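Local coordinates for hypothetical protein yihE (Escherichia coli, PDB 1ZYL), which phosphorylates itself and other proteins on serine and threonine using ATP, and probably helps the cell withstand stress linked to reactive oxygen species, at residues R51-F56 and F106-G111; I67-Q72 and I142-I147. All blocks are in the same frame, centred on the assembly; numbering follows the deposited sequence.

Interaction 1: R51-F56 and F106-G111; sequences RFVVKF and FPSVGG
The Phe52 ring takes the carbonyl oxygen of Phe106 at its edge, near the ring plane, with CD1 3.4 Å from Phe106 O, while Pro107 CA comes at the ring obliquely. CG of Phe52 is anti to the carbonyl carbon (chi1 -87°), which brings the CD1-CE1 edge back beside the Phe106-Pro107 peptide, although its CB leads away from that strand. The Phe106 ring has Val53 O at its edge and meets the aliphatic part of Lys55 obliquely, CE1 of Phe106 lying 4.1 Å from Lys55 CB. Over one face of the Arg51 guanidinium sits Ser108 OG, and Gly110 CA is at its edge. Between these groups runs an antiparallel hydrogen-bonded pair: Phe106 N donates to Val53 O at 2.9 Å, nearly straight (165°), and Val53 N returns a more bent bond of 3.1 Å to Phe106 O. Ser108 N makes a weak bond to Arg51 O. Val53, beta-branched and suited to a strand, lays CG2 3.9 Å from Phe106 CB. Serine's short side chain suits position 108, its OG 3.7 Å from both NE and NH2 of Arg51, a contact and no bond, and Gly110 adopts backbone angles that would jam a side chain against the preceding carbonyl. With an alanine at Phe52, Pro107 would probably lose its apolar neighbour and the Phe106 carbonyl the ring edge beside it. Lys55 NZ forms a long, weak ion pair with Asp217, a probable magnesium ligand. Backbone bonds and apolar contacts thus keep strand 52-57, which carries Lys55, beside the strand leading out of the N-terminal lobe of this protein-kinase-like fold.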
# COMPACT_ATOMS: atom_id res chain seq x y z
N ARG A 51 6.55 -19.31 15.49
CA ARG A 51 6.15 -18.94 14.13
C ARG A 51 6.90 -17.81 13.42
O ARG A 51 7.29 -16.81 14.02
CB ARG A 51 4.65 -18.65 14.12
CG ARG A 51 3.80 -19.74 14.75
CD ARG A 51 2.32 -19.43 14.62
NE ARG A 51 2.02 -18.06 15.00
CZ ARG A 51 0.83 -17.48 14.89
NH1 ARG A 51 -0.20 -18.17 14.41
NH2 ARG A 51 0.66 -16.22 15.25
N PHE A 52 7.09 -18.02 12.11
CA PHE A 52 7.78 -17.10 11.21
C PHE A 52 7.06 -17.07 9.86
O PHE A 52 6.13 -17.85 9.63
CB PHE A 52 9.21 -17.58 10.95
CG PHE A 52 10.21 -17.12 11.96
CD1 PHE A 52 10.62 -15.79 11.99
CD2 PHE A 52 10.77 -18.02 12.86
CE1 PHE A 52 11.58 -15.36 12.90
CE2 PHE A 52 11.74 -17.60 13.78
CZ PHE A 52 12.14 -16.27 13.80
N VAL A 53 7.49 -16.19 8.97
CA VAL A 53 6.90 -16.10 7.64
C VAL A 53 7.98 -15.71 6.65
O VAL A 53 8.81 -14.84 6.93
CB VAL A 53 5.74 -15.05 7.55
CG1 VAL A 53 4.60 -15.45 8.45
CG2 VAL A 53 6.24 -13.69 7.93
N VAL A 54 8.00 -16.36 5.49
CA VAL A 54 8.99 -16.01 4.49
C VAL A 54 8.21 -15.21 3.47
O VAL A 54 7.06 -15.52 3.19
CB VAL A 54 9.58 -17.23 3.75
CG1 VAL A 54 11.06 -17.00 3.51
CG2 VAL A 54 9.32 -18.51 4.52
N LYS A 55 8.84 -14.17 2.93
CA LYS A 55 8.19 -13.34 1.95
C LYS A 55 9.07 -13.36 0.73
O LYS A 55 10.22 -12.94 0.79
CB LYS A 55 8.05 -11.91 2.48
CG LYS A 55 6.99 -11.04 1.78
CD LYS A 55 7.03 -9.60 2.32
CE LYS A 55 5.74 -8.80 2.04
NZ LYS A 55 4.61 -9.09 3.00
N PHE A 56 8.53 -13.87 -0.38
CA PHE A 56 9.29 -13.88 -1.61
C PHE A 56 8.81 -12.73 -2.44
O PHE A 56 7.71 -12.75 -2.97
CB PHE A 56 9.11 -15.18 -2.37
CG PHE A 56 10.00 -16.28 -1.89
CD1 PHE A 56 9.79 -16.88 -0.66
CD2 PHE A 56 11.06 -16.70 -2.67
CE1 PHE A 56 10.62 -17.88 -0.20
CE2 PHE A 56 11.90 -17.71 -2.22
CZ PHE A 56 11.69 -18.30 -0.99
N PHE A 106 10.25 -12.73 8.38
CA PHE A 106 9.77 -11.85 9.43
C PHE A 106 9.14 -12.61 10.59
O PHE A 106 8.48 -13.63 10.39
CB PHE A 106 8.72 -10.87 8.90
CG PHE A 106 9.20 -10.01 7.77
CD1 PHE A 106 9.34 -10.54 6.49
CD2 PHE A 106 9.51 -8.67 7.97
CE1 PHE A 106 9.77 -9.74 5.44
CE2 PHE A 106 9.94 -7.87 6.93
CZ PHE A 106 10.07 -8.40 5.66
N PRO A 107 9.33 -12.11 11.82
CA PRO A 107 8.79 -12.72 13.04
C PRO A 107 7.27 -12.69 12.99
O PRO A 107 6.67 -11.63 13.13
CB PRO A 107 9.32 -11.81 14.14
CG PRO A 107 10.59 -11.26 13.56
CD PRO A 107 10.20 -10.97 12.14
N SER A 108 6.64 -13.84 12.78
CA SER A 108 5.18 -13.88 12.74
C SER A 108 4.66 -13.10 13.94
O SER A 108 4.87 -13.49 15.09
CB SER A 108 4.67 -15.32 12.78
OG SER A 108 3.26 -15.35 12.73
N VAL A 109 3.99 -12.00 13.64
CA VAL A 109 3.46 -11.11 14.66
C VAL A 109 2.24 -11.64 15.42
O VAL A 109 2.27 -11.75 16.65
CB VAL A 109 3.10 -9.74 14.04
CG1 VAL A 109 2.65 -8.76 15.12
CG2 VAL A 109 4.30 -9.18 13.28
N GLY A 110 1.17 -11.98 14.70
CA GLY A 110 -0.03 -12.48 15.35
C GLY A 110 -0.91 -11.32 15.78
O GLY A 110 -0.59 -10.17 15.51
N GLY A 111 -2.02 -11.62 16.46
CA GLY A 111 -2.90 -10.55 16.90
C GLY A 111 -4.26 -10.53 16.22
O GLY A 111 -4.46 -11.17 15.19

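Interaction 2: I67-Q72 and I142-I147; sequences ILEEHQ and IHRPTI
With its chain straight through chi2 (177°), Glu69 carries its carboxylate from the helix to the backbone of 142-144, while Arg144, kinked at chi2 and chi3, folds its guanidinium back over Glu70. Glu69 OE1 accepts from two successive amides: Ile142 N at 2.6 Å, from above the carboxylate plane, and His143 N at 2.7 Å, on the syn side. A glutamate suits the place because OE1 accepts these two amides of a segment without helix or strand, with OE2 placed to take a third, Arg144 N, less surely. Glu70 OE2 forms a salt bridge of 3.1 Å with Arg144 NH1. The two planes stand almost perpendicular, 87° apart, and Glu70 CB lies over one guanidinium face, toward its rim. Arginine has donors enough for several partners: NE binds Gln66 O, NH2 reaches the carbonyls of Asp219 and Ala221, and Trp62 adds a cation-pi contact. The buried charge is therefore gripped from several sides. The contact ties helix 64-79, which packs on strand 52-57 through Tyr57, to the loop between helices 119-136 and 149-161, joining the lobes near the probable catalytic centre.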
# COMPACT_ATOMS: atom_id res chain seq x y z
N ILE A 67 14.41 -2.87 -1.88
CA ILE A 67 13.96 -3.69 -0.77
C ILE A 67 14.86 -3.40 0.42
O ILE A 67 14.43 -3.50 1.57
CB ILE A 67 14.00 -5.20 -1.14
CG1 ILE A 67 13.12 -5.44 -2.37
CG2 ILE A 67 13.51 -6.06 0.03
CD1 ILE A 67 13.18 -6.85 -2.91
N LEU A 68 16.10 -3.02 0.15
CA LEU A 68 17.03 -2.71 1.23
C LEU A 68 16.57 -1.45 1.95
O LEU A 68 16.71 -1.35 3.16
CB LEU A 68 18.45 -2.51 0.69
CG LEU A 68 19.22 -3.77 0.28
CD1 LEU A 68 20.53 -3.38 -0.39
CD2 LEU A 68 19.47 -4.64 1.50
N GLU A 69 16.03 -0.51 1.18
CA GLU A 69 15.55 0.75 1.74
C GLU A 69 14.40 0.57 2.73
O GLU A 69 14.32 1.30 3.72
CB GLU A 69 15.13 1.71 0.62
CG GLU A 69 16.27 2.53 0.06
CD GLU A 69 15.85 3.42 -1.10
OE1 GLU A 69 16.64 4.28 -1.53
OE2 GLU A 69 14.72 3.25 -1.59
N GLU A 70 13.51 -0.38 2.49
CA GLU A 70 12.44 -0.57 3.44
C GLU A 70 12.97 -1.39 4.61
O GLU A 70 12.62 -1.13 5.77
CB GLU A 70 11.22 -1.26 2.80
CG GLU A 70 11.46 -2.64 2.25
CD GLU A 70 10.24 -3.53 2.37
OE1 GLU A 70 9.84 -3.81 3.52
OE2 GLU A 70 9.68 -3.94 1.32
N HIS A 71 13.81 -2.37 4.32
CA HIS A 71 14.40 -3.21 5.37
C HIS A 71 15.11 -2.30 6.36
O HIS A 71 15.12 -2.54 7.56
CB HIS A 71 15.41 -4.18 4.77
CG HIS A 71 14.82 -5.49 4.33
ND1 HIS A 71 13.80 -5.57 3.40
CD2 HIS A 71 15.14 -6.76 4.66
CE1 HIS A 71 13.53 -6.84 3.18
NE2 HIS A 71 14.33 -7.58 3.93
N GLN A 72 15.73 -1.25 5.83
CA GLN A 72 16.42 -0.29 6.66
C GLN A 72 15.32 0.43 7.44
O GLN A 72 15.28 0.38 8.68
CB GLN A 72 17.20 0.70 5.77
CG GLN A 72 18.19 1.59 6.52
CD GLN A 72 18.99 0.83 7.58
OE1 GLN A 72 19.49 -0.27 7.33
NE2 GLN A 72 19.11 1.42 8.77
N ILE A 142 15.73 6.65 -1.89
CA ILE A 142 16.46 7.15 -3.04
C ILE A 142 16.08 6.29 -4.22
O ILE A 142 16.03 6.77 -5.35
CB ILE A 142 17.98 7.10 -2.83
CG1 ILE A 142 18.41 8.15 -1.81
CG2 ILE A 142 18.70 7.35 -4.14
CD1 ILE A 142 19.89 8.15 -1.50
N HIS A 143 15.80 5.02 -3.94
CA HIS A 143 15.42 4.07 -4.98
C HIS A 143 13.92 3.80 -5.05
O HIS A 143 13.37 3.63 -6.14
CB HIS A 143 16.20 2.77 -4.79
CG HIS A 143 17.67 2.94 -4.98
ND1 HIS A 143 18.21 3.44 -6.13
CD2 HIS A 143 18.70 2.70 -4.14
CE1 HIS A 143 19.53 3.52 -6.00
NE2 HIS A 143 19.85 3.08 -4.80
N ARG A 144 13.27 3.74 -3.90
CA ARG A 144 11.84 3.51 -3.87
C ARG A 144 11.15 4.71 -4.47
O ARG A 144 11.67 5.83 -4.43
CB ARG A 144 11.36 3.34 -2.44
CG ARG A 144 12.03 2.23 -1.70
CD ARG A 144 11.07 1.63 -0.72
NE ARG A 144 11.10 0.19 -0.84
CZ ARG A 144 10.02 -0.57 -0.92
NH1 ARG A 144 10.15 -1.89 -1.02
NH2 ARG A 144 8.82 -0.01 -0.90
N PRO A 145 9.96 4.51 -5.05
CA PRO A 145 9.22 5.61 -5.66
C PRO A 145 8.84 6.70 -4.67
O PRO A 145 8.75 6.46 -3.46
CB PRO A 145 7.97 4.93 -6.22
CG PRO A 145 8.40 3.55 -6.46
CD PRO A 145 9.26 3.23 -5.26
N THR A 146 8.62 7.89 -5.18
CA THR A 146 8.17 8.97 -4.32
C THR A 146 6.86 9.40 -4.98
O THR A 146 6.87 9.98 -6.07
CB THR A 146 9.21 10.11 -4.26
OG1 THR A 146 8.54 11.37 -4.18
CG2 THR A 146 10.12 10.07 -5.46
N ILE A 147 5.75 9.04 -4.34
CA ILE A 147 4.40 9.31 -4.82
C ILE A 147 4.32 10.57 -5.67
O ILE A 147 4.81 11.64 -5.30
CB ILE A 147 3.40 9.39 -3.63
CG1 ILE A 147 3.19 7.99 -3.04
CG2 ILE A 147 2.05 9.96 -4.07
CD1 ILE A 147 2.16 7.94 -1.93

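In the fold
Interactions 1 and 2 lie with their centres 21 Å apart, their nearest atoms about 5 Å apart without touching. Their segments alternate along the chain: strand 52-57, then helix 64-79, then the end of strand 101-107 and its exit, and last the loop before helix 149-161. Interaction 1 pairs neighbouring strands of the five-stranded antiparallel sheet, whereas interaction 2 fastens the helix that follows strand 52-57 to the larger helical part. Both approach Asp217, probably a magnesium ligand, through Lys55 and Glu70. In this phosphotransferase of the protein-kinase clan, interaction 1 thus builds the sheet and interaction 2 ties its following helix to the part bearing the probable catalytic residues.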